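PDB 3IQ0: putative Ribokinase II from Escherichia coli O6, which probably phosphorylates a sugar with ATP and magnesium as a ribokinase-like member of the pfkB carbohydrate kinase family. Local coordinates for residues 58-63 against 81-86; 10-15 against 39-44; 121-126 against 150-155. One frame throughout, in Å; residues are numbered along the deposited sequence.

In the fold
The contacts follow one another along the chain in the order 2, 1, 3. Interaction 1 joins strands 54-61 and 83-86 at one margin of the large central sheet. Interaction 2, its centre about 12 Å from that of interaction 1, sets the turn from this sheet into the smaller four-stranded sheet against the start of helix 39-49. The two touch where Ser58 OG bonds Gly10 O and where Ile12 packs on Val60 and Ile83. Interaction 3, centred about 16 Å from interaction 1, fastens a loop to helix 144-159, and His122 reaches Cys59 and Leu86. Interaction 2 brings the side chain of Ala39 to about 7 Å from the bound ATP.

Interaction 1: residues 58-63 against 81-86; sequences SCVGND and RGISVL
Val60 is bonded through both its N and its O across the pairing of parallel strands 54-61 and 83-86, the two strands of a beta-alpha-beta unit joined through helix 64-75 at the margin of the central sheet of a ribokinase fold. Its N donates to Ser84 O (3.0 Å) and its O accepts from Leu86 N (2.7 Å), the latter nearly straight with 169° at the hydrogen. Ser58 continues the pattern, its N bonded to Gly82 O and its O to Ser84 N. The tight part is the buried pair Val60 and Ile83. With CG1 of Val60 anti to the carbonyl carbon (chi1 -61°), its CG2 falls between the backbone N and the carbonyl carbon and meets Ile83 CG2 at 4.1 Å; Ile70 of helix 64-75 covers both residues. Val85 and Asn62, by contrast, are exposed. Asn62 is the centre of an inverse gamma turn, and its CB lies 3.7 Å from Val85 CG1 on the solvent side. On the other face, beside His122, Cys59 SG touches Leu86 CD1 at 3.9 Å.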
loop_
_atom_site.group_PDB
_atom_site.type_symbol
_atom_site.label_atom_id
_atom_site.label_comp_id
_atom_site.label_asym_id
_atom_site.label_seq_id
_atom_site.Cartn_x
_atom_site.Cartn_y
_atom_site.Cartn_z
ATOM N N SER B 58 -9.925 -12.636 -9.590
ATOM C CA SER B 58 -9.338 -11.717 -8.622
ATOM C C SER B 58 -9.403 -10.277 -9.124
ATOM O O SER B 58 -9.942 -10.017 -10.195
ATOM C CB SER B 58 -7.881 -12.119 -8.358
ATOM O OG SER B 58 -7.309 -11.367 -7.301
ATOM N N CYS B 59 -8.854 -9.352 -8.338
ATOM C CA CYS B 59 -8.837 -7.933 -8.685
ATOM C C CYS B 59 -7.477 -7.319 -8.404
ATOM O O CYS B 59 -6.908 -7.545 -7.344
ATOM C CB CYS B 59 -9.873 -7.157 -7.860
ATOM S SG CYS B 59 -11.577 -7.288 -8.410
ATOM N N VAL B 60 -6.953 -6.552 -9.353
ATOM C CA VAL B 60 -5.681 -5.859 -9.158
ATOM C C VAL B 60 -5.892 -4.425 -9.629
ATOM O O VAL B 60 -6.883 -4.131 -10.305
ATOM C CB VAL B 60 -4.518 -6.478 -9.978
ATOM C CG1 VAL B 60 -4.296 -7.924 -9.568
ATOM C CG2 VAL B 60 -4.805 -6.366 -11.462
ATOM N N GLY B 61 -4.978 -3.536 -9.260
ATOM C CA GLY B 61 -5.095 -2.154 -9.683
ATOM C C GLY B 61 -4.474 -1.990 -11.057
ATOM O O GLY B 61 -3.896 -2.933 -11.599
ATOM N N ASN B 62 -4.593 -0.794 -11.619
ATOM C CA ASN B 62 -4.036 -0.502 -12.932
ATOM C C ASN B 62 -2.607 0.024 -12.786
ATOM O O ASN B 62 -2.298 1.145 -13.191
ATOM C CB ASN B 62 -4.917 0.529 -13.645
ATOM C CG ASN B 62 -4.385 0.910 -15.007
ATOM O OD1 ASN B 62 -4.066 0.049 -15.824
ATOM N ND2 ASN B 62 -4.296 2.209 -15.264
ATOM N N ASP B 63 -1.743 -0.792 -12.192
ATOM C CA ASP B 63 -0.347 -0.424 -11.982
ATOM C C ASP B 63 0.576 -1.605 -12.282
ATOM O O ASP B 63 0.106 -2.723 -12.515
ATOM C CB ASP B 63 -0.139 0.064 -10.543
ATOM C CG ASP B 63 -0.626 -0.938 -9.508
ATOM O OD1 ASP B 63 -0.279 -2.129 -9.623
ATOM O OD2 ASP B 63 -1.352 -0.534 -8.571
ATOM N N ARG B 81 -8.544 -14.335 -17.484
ATOM C CA ARG B 81 -9.661 -13.490 -17.890
ATOM C C ARG B 81 -10.491 -13.036 -16.695
ATOM O O ARG B 81 -11.160 -12.003 -16.751
ATOM C CB ARG B 81 -10.552 -14.227 -18.892
ATOM C CG ARG B 81 -9.859 -14.562 -20.200
ATOM C CD ARG B 81 -10.846 -15.167 -21.175
ATOM N NE ARG B 81 -11.582 -16.260 -20.555
ATOM C CZ ARG B 81 -11.438 -17.540 -20.875
ATOM N NH1 ARG B 81 -10.583 -17.900 -21.825
ATOM N NH2 ARG B 81 -12.145 -18.462 -20.234
ATOM N N GLY B 82 -10.445 -13.815 -15.616
ATOM C CA GLY B 82 -11.195 -13.472 -14.421
ATOM C C GLY B 82 -10.484 -12.453 -13.548
ATOM O O GLY B 82 -10.942 -12.133 -12.449
ATOM N N ILE B 83 -9.358 -11.946 -14.026
ATOM C CA ILE B 83 -8.614 -10.956 -13.266
ATOM C C ILE B 83 -9.012 -9.559 -13.734
ATOM O O ILE B 83 -8.596 -9.113 -14.802
ATOM C CB ILE B 83 -7.087 -11.136 -13.435
ATOM C CG1 ILE B 83 -6.648 -12.486 -12.846
ATOM C CG2 ILE B 83 -6.352 -9.995 -12.733
ATOM C CD1 ILE B 83 -5.141 -12.742 -12.911
ATOM N N SER B 84 -9.826 -8.881 -12.931
ATOM C CA SER B 84 -10.287 -7.534 -13.261
ATOM C C SER B 84 -9.264 -6.478 -12.844
ATOM O O SER B 84 -8.553 -6.646 -11.857
ATOM C CB SER B 84 -11.610 -7.243 -12.553
ATOM O OG SER B 84 -12.572 -8.238 -12.849
ATOM N N VAL B 85 -9.200 -5.389 -13.603
ATOM C CA VAL B 85 -8.280 -4.299 -13.300
ATOM C C VAL B 85 -9.100 -3.107 -12.792
ATOM O O VAL B 85 -9.989 -2.619 -13.483
ATOM C CB VAL B 85 -7.469 -3.892 -14.552
ATOM C CG1 VAL B 85 -6.456 -2.811 -14.197
ATOM C CG2 VAL B 85 -6.754 -5.109 -15.119
ATOM N N LEU B 86 -8.806 -2.655 -11.575
ATOM C CA LEU B 86 -9.531 -1.546 -10.973
ATOM C C LEU B 86 -8.694 -0.272 -10.925
ATOM O O LEU B 86 -7.796 -0.140 -10.095
ATOM C CB LEU B 86 -9.969 -1.928 -9.560
ATOM C CG LEU B 86 -10.718 -3.255 -9.423
ATOM C CD1 LEU B 86 -11.115 -3.459 -7.975
ATOM C CD2 LEU B 86 -11.948 -3.262 -10.315
#

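Interaction 2: residues 10-15 against 39-44; sequences GEILVE and APAIFI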
loop_
_atom_site.group_PDB
_atom_site.type_symbol
_atom_site.label_atom_id
_atom_site.label_comp_id
_atom_site.label_asym_id
_atom_site.label_seq_id
_atom_site.Cartn_x
_atom_site.Cartn_y
_atom_site.Cartn_z
ATOM N N GLY B 10 -9.795 -14.988 -4.999
ATOM C CA GLY B 10 -9.165 -14.370 -3.850
ATOM C C GLY B 10 -8.227 -13.218 -4.114
ATOM O O GLY B 10 -8.317 -12.529 -5.130
ATOM N N GLU B 11 -7.306 -13.028 -3.183
ATOM C CA GLU B 11 -6.358 -11.937 -3.258
ATOM C C GLU B 11 -5.104 -12.221 -4.068
ATOM O O GLU B 11 -4.532 -13.308 -4.003
ATOM C CB GLU B 11 -5.952 -11.510 -1.843
ATOM C CG GLU B 11 -5.160 -12.561 -1.052
ATOM C CD GLU B 11 -6.026 -13.649 -0.426
ATOM O OE1 GLU B 11 -7.222 -13.744 -0.774
ATOM O OE2 GLU B 11 -5.503 -14.413 0.413
ATOM N N ILE B 12 -4.700 -11.221 -4.841
ATOM C CA ILE B 12 -3.488 -11.267 -5.639
ATOM C C ILE B 12 -2.750 -10.007 -5.196
ATOM O O ILE B 12 -3.312 -8.911 -5.223
ATOM C CB ILE B 12 -3.773 -11.166 -7.143
ATOM C CG1 ILE B 12 -4.351 -12.484 -7.660
ATOM C CG2 ILE B 12 -2.502 -10.826 -7.895
ATOM C CD1 ILE B 12 -4.689 -12.440 -9.133
ATOM N N LEU B 13 -1.509 -10.162 -4.762
ATOM C CA LEU B 13 -0.732 -9.020 -4.309
ATOM C C LEU B 13 0.733 -9.230 -4.637
ATOM O O LEU B 13 1.112 -10.288 -5.147
ATOM C CB LEU B 13 -0.889 -8.839 -2.795
ATOM C CG LEU B 13 -0.650 -10.068 -1.909
ATOM C CD1 LEU B 13 0.168 -9.702 -0.690
ATOM C CD2 LEU B 13 -1.986 -10.645 -1.493
ATOM N N VAL B 14 1.548 -8.213 -4.371
ATOM C CA VAL B 14 2.979 -8.323 -4.596
ATOM C C VAL B 14 3.652 -8.281 -3.234
ATOM O O VAL B 14 3.141 -7.678 -2.291
ATOM C CB VAL B 14 3.548 -7.181 -5.477
ATOM C CG1 VAL B 14 2.967 -7.263 -6.883
ATOM C CG2 VAL B 14 3.252 -5.829 -4.846
ATOM N N GLU B 15 4.790 -8.951 -3.123
ATOM C CA GLU B 15 5.523 -8.976 -1.868
ATOM C C GLU B 15 6.852 -8.270 -2.082
ATOM O O GLU B 15 7.486 -8.450 -3.119
ATOM C CB GLU B 15 5.768 -10.420 -1.426
ATOM C CG GLU B 15 6.342 -10.552 -0.022
ATOM C CD GLU B 15 6.368 -11.989 0.468
ATOM O OE1 GLU B 15 7.461 -12.590 0.514
ATOM O OE2 GLU B 15 5.288 -12.519 0.803
ATOM N N ALA B 39 -2.068 -16.126 -1.555
ATOM C CA ALA B 39 -2.403 -17.537 -1.416
ATOM C C ALA B 39 -3.096 -18.135 -2.641
ATOM O O ALA B 39 -2.624 -19.128 -3.196
ATOM C CB ALA B 39 -3.266 -17.753 -0.157
ATOM N N PRO B 40 -4.222 -17.548 -3.081
ATOM C CA PRO B 40 -4.906 -18.107 -4.252
ATOM C C PRO B 40 -4.020 -18.136 -5.498
ATOM O O PRO B 40 -4.057 -19.097 -6.270
ATOM C CB PRO B 40 -6.109 -17.180 -4.431
ATOM C CG PRO B 40 -6.380 -16.696 -3.031
ATOM C CD PRO B 40 -4.989 -16.423 -2.515
ATOM N N ALA B 41 -3.226 -17.081 -5.686
ATOM C CA ALA B 41 -2.342 -16.987 -6.845
ATOM C C ALA B 41 -1.244 -18.046 -6.815
ATOM O O ALA B 41 -0.927 -18.648 -7.840
ATOM C CB ALA B 41 -1.724 -15.591 -6.929
ATOM N N ILE B 42 -0.654 -18.265 -5.646
ATOM C CA ILE B 42 0.392 -19.270 -5.521
ATOM C C ILE B 42 -0.214 -20.663 -5.724
ATOM O O ILE B 42 0.379 -21.518 -6.386
ATOM C CB ILE B 42 1.082 -19.180 -4.146
ATOM C CG1 ILE B 42 1.630 -17.766 -3.941
ATOM C CG2 ILE B 42 2.213 -20.194 -4.068
ATOM C CD1 ILE B 42 2.114 -17.488 -2.544
ATOM N N PHE B 43 -1.396 -20.884 -5.160
ATOM C CA PHE B 43 -2.083 -22.164 -5.309
ATOM C C PHE B 43 -2.278 -22.456 -6.794
ATOM O O PHE B 43 -1.879 -23.510 -7.296
ATOM C CB PHE B 43 -3.468 -22.115 -4.641
ATOM C CG PHE B 43 -4.351 -23.306 -4.956
ATOM C CD1 PHE B 43 -4.267 -24.475 -4.203
ATOM C CD2 PHE B 43 -5.269 -23.252 -6.003
ATOM C CE1 PHE B 43 -5.084 -25.574 -4.482
ATOM C CE2 PHE B 43 -6.095 -24.346 -6.300
ATOM C CZ PHE B 43 -6.001 -25.507 -5.536
ATOM N N ILE B 44 -2.897 -21.510 -7.488
ATOM C CA ILE B 44 -3.183 -21.671 -8.906
ATOM C C ILE B 44 -1.934 -21.758 -9.771
ATOM O O ILE B 44 -1.946 -22.414 -10.809
ATOM C CB ILE B 44 -4.106 -20.532 -9.417
ATOM C CG1 ILE B 44 -5.043 -21.087 -10.485
ATOM C CG2 ILE B 44 -3.294 -19.378 -9.973
ATOM C CD1 ILE B 44 -5.996 -22.123 -9.950
HETATM O O HOH W 1 -2.545 -14.579 0.968
#
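Apolar packing carries most of this contact, and Pro40 is its wedge. The proline ring, in the first turn of helix 39-49, points at the 10-15 backbone; because Gly10 has no CB, Pro40 CG can settle 3.7 Å from Gly10 CA. Pro40 CD then lies 3.5 Å from Glu11 O, a carbonyl oxygen that is buried here without a polar partner. At the next residue, Ala41 CB meets Ile12 CG1 at 4.1 Å, and Ile12 also packs on Ile56, Ser58 and Val60 of strand 54-61.

The side chain of Glu11 crosses the proline at about a right angle. Its CG sits between the backbone N and the carbonyl carbon (chi1 66°), and a bend at chi2 (-80°) brings the carboxylate to the CD-CG edge of the ring, with OE2 3.6 Å from Pro40 CD.

Polar contact between the segments runs through one water, which donates to Glu11 OE2 (3.0 Å) and accepts from Ala39 N (3.0 Å) at the helix start. Ser140 OG bonds OE1 and Ser139 OG bonds OE2, fixing the carboxylate at both oxygens.

The side chain of Ala39 is about 7 Å from the bound ATP. Joining the exit from the central sheet into the smaller sheet to the start of a helix beside the nucleotide is consistent with the lid-and-core architecture of ribokinase-type sugar kinases.

Interaction 3: residues 121-126 against 150-155; sequences QHVDEN and VKKAVT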
loop_
_atom_site.group_PDB
_atom_site.type_symbol
_atom_site.label_atom_id
_atom_site.label_comp_id
_atom_site.label_asym_id
_atom_site.label_seq_id
_atom_site.Cartn_x
_atom_site.Cartn_y
_atom_site.Cartn_z
ATOM N N GLN B 121 -20.255 -9.541 -8.266
ATOM C CA GLN B 121 -20.525 -9.230 -9.660
ATOM C C GLN B 121 -19.260 -9.412 -10.483
ATOM O O GLN B 121 -19.316 -9.794 -11.650
ATOM C CB GLN B 121 -21.045 -7.801 -9.808
ATOM C CG GLN B 121 -21.791 -7.583 -11.113
ATOM C CD GLN B 121 -22.879 -8.625 -11.330
ATOM O OE1 GLN B 121 -23.783 -8.778 -10.505
ATOM N NE2 GLN B 121 -22.794 -9.350 -12.441
ATOM N N HIS B 122 -18.117 -9.137 -9.867
ATOM C CA HIS B 122 -16.838 -9.292 -10.546
ATOM C C HIS B 122 -16.570 -10.762 -10.856
ATOM O O HIS B 122 -15.542 -11.102 -11.440
ATOM C CB HIS B 122 -15.714 -8.715 -9.682
ATOM C CG HIS B 122 -15.410 -7.278 -9.969
ATOM N ND1 HIS B 122 -15.022 -6.388 -8.990
ATOM C CD2 HIS B 122 -15.418 -6.581 -11.130
ATOM C CE1 HIS B 122 -14.806 -5.205 -9.536
ATOM N NE2 HIS B 122 -15.039 -5.294 -10.833
ATOM N N VAL B 123 -17.503 -11.627 -10.462
ATOM C CA VAL B 123 -17.376 -13.057 -10.710
ATOM C C VAL B 123 -17.795 -13.364 -12.142
ATOM O O VAL B 123 -16.997 -13.191 -13.063
ATOM C CB VAL B 123 -18.248 -13.879 -9.734
ATOM C CG1 VAL B 123 -18.195 -15.354 -10.092
ATOM C CG2 VAL B 123 -17.749 -13.681 -8.318
ATOM N N ASP B 124 -19.042 -13.804 -12.313
ATOM C CA ASP B 124 -19.632 -14.158 -13.612
ATOM C C ASP B 124 -20.204 -15.570 -13.503
ATOM O O ASP B 124 -20.800 -15.933 -12.490
ATOM C CB ASP B 124 -18.583 -14.136 -14.735
ATOM C CG ASP B 124 -19.176 -13.784 -16.085
ATOM O OD1 ASP B 124 -20.179 -14.406 -16.481
ATOM O OD2 ASP B 124 -18.626 -12.882 -16.754
ATOM N N GLU B 125 -20.015 -16.350 -14.563
ATOM C CA GLU B 125 -20.467 -17.736 -14.635
ATOM C C GLU B 125 -20.157 -18.219 -16.047
ATOM O O GLU B 125 -20.110 -19.416 -16.314
ATOM C CB GLU B 125 -21.965 -17.863 -14.335
ATOM C CG GLU B 125 -22.906 -17.357 -15.409
ATOM C CD GLU B 125 -22.684 -15.900 -15.758
ATOM O OE1 GLU B 125 -22.597 -15.069 -14.826
ATOM O OE2 GLU B 125 -22.607 -15.585 -16.968
ATOM N N ASN B 126 -19.950 -17.259 -16.944
ATOM C CA ASN B 126 -19.586 -17.545 -18.319
ATOM C C ASN B 126 -18.120 -17.953 -18.224
ATOM O O ASN B 126 -17.575 -18.617 -19.105
ATOM C CB ASN B 126 -19.720 -16.283 -19.177
ATOM C CG ASN B 126 -18.994 -16.399 -20.512
ATOM O OD1 ASN B 126 -19.400 -17.163 -21.394
ATOM N ND2 ASN B 126 -17.914 -15.636 -20.666
ATOM N N VAL B 150 -17.500 -15.267 -3.205
ATOM C CA VAL B 150 -17.232 -16.688 -3.049
ATOM C C VAL B 150 -18.513 -17.524 -3.005
ATOM O O VAL B 150 -18.582 -18.588 -3.614
ATOM C CB VAL B 150 -16.404 -16.949 -1.777
ATOM C CG1 VAL B 150 -16.275 -18.438 -1.533
ATOM C CG2 VAL B 150 -15.027 -16.326 -1.928
ATOM N N LYS B 151 -19.527 -17.047 -2.291
ATOM C CA LYS B 151 -20.790 -17.782 -2.214
ATOM C C LYS B 151 -21.418 -17.949 -3.599
ATOM O O LYS B 151 -21.914 -19.023 -3.934
ATOM C CB LYS B 151 -21.772 -17.071 -1.276
ATOM C CG LYS B 151 -21.410 -17.190 0.198
ATOM C CD LYS B 151 -22.483 -16.597 1.104
ATOM C CE LYS B 151 -22.158 -16.855 2.570
ATOM N NZ LYS B 151 -23.208 -16.341 3.506
ATOM N N LYS B 152 -21.384 -16.887 -4.400
ATOM C CA LYS B 152 -21.945 -16.916 -5.748
ATOM C C LYS B 152 -21.201 -17.931 -6.615
ATOM O O LYS B 152 -21.814 -18.790 -7.247
ATOM C CB LYS B 152 -21.846 -15.528 -6.388
ATOM C CG LYS B 152 -22.338 -15.464 -7.827
ATOM C CD LYS B 152 -22.130 -14.080 -8.434
ATOM C CE LYS B 152 -22.387 -14.088 -9.942
ATOM N NZ LYS B 152 -22.209 -12.751 -10.594
ATOM N N ALA B 153 -19.877 -17.820 -6.637
ATOM C CA ALA B 153 -19.040 -18.721 -7.419
ATOM C C ALA B 153 -19.299 -20.168 -7.010
ATOM O O ALA B 153 -19.420 -21.047 -7.859
ATOM C CB ALA B 153 -17.566 -18.367 -7.215
ATOM N N VAL B 154 -19.394 -20.412 -5.707
ATOM C CA VAL B 154 -19.643 -21.759 -5.213
ATOM C C VAL B 154 -20.986 -22.314 -5.678
ATOM O O VAL B 154 -21.086 -23.483 -6.044
ATOM C CB VAL B 154 -19.591 -21.806 -3.680
ATOM C CG1 VAL B 154 -20.057 -23.163 -3.189
ATOM C CG2 VAL B 154 -18.177 -21.559 -3.208
ATOM N N THR B 155 -22.019 -21.479 -5.655
ATOM C CA THR B 155 -23.345 -21.908 -6.085
ATOM C C THR B 155 -23.294 -22.287 -7.557
ATOM O O THR B 155 -23.854 -23.303 -7.970
ATOM C CB THR B 155 -24.383 -20.784 -5.900
ATOM O OG1 THR B 155 -24.469 -20.438 -4.512
ATOM C CG2 THR B 155 -25.750 -21.233 -6.393
#
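Asp124 OD1 is gripped by two backbone N-H groups of its own loop: Asn126 N at 2.9 Å with 169° at the hydrogen, and Glu125 N in a weak, bent bond. The first is the mark of an Asx turn, and Asn126 N meets the oxygen from above the carboxylate plane. In the ribokinase fold this loop precedes strand 131-137 and packs on helix 144-159, which follows that strand in the chain.

Lys152 extends from the helix to the loop. Its CG is anti to the backbone N (chi1 177°) and the chain stays straight beyond it, an extended chain that carries CD, CE and NZ across to the loop. CD passes Val123 CB at 4.1 Å, and CE comes to 3.5 Å from Asp124 O. That oxygen and Asp124 N are buried by the contact with no polar partner in the model. The ammonium instead bonds Ala120 O, just before the loop segment. Glu125 OE1 stays 4.8 Å from Lys152 NZ, so the opposite charges are not in contact, though the carboxylate may still draw the ammonium electrostatically. Gln121, bent at chi2, brings NE2 beside Lys152 NZ without bonding it, on the more open side of the contact.

On the inner side Val123 points toward the helix and touches Ala149 there, with Leu128 of the loop also against it. Its CG1 ends 4.2 Å from Ala153 CB.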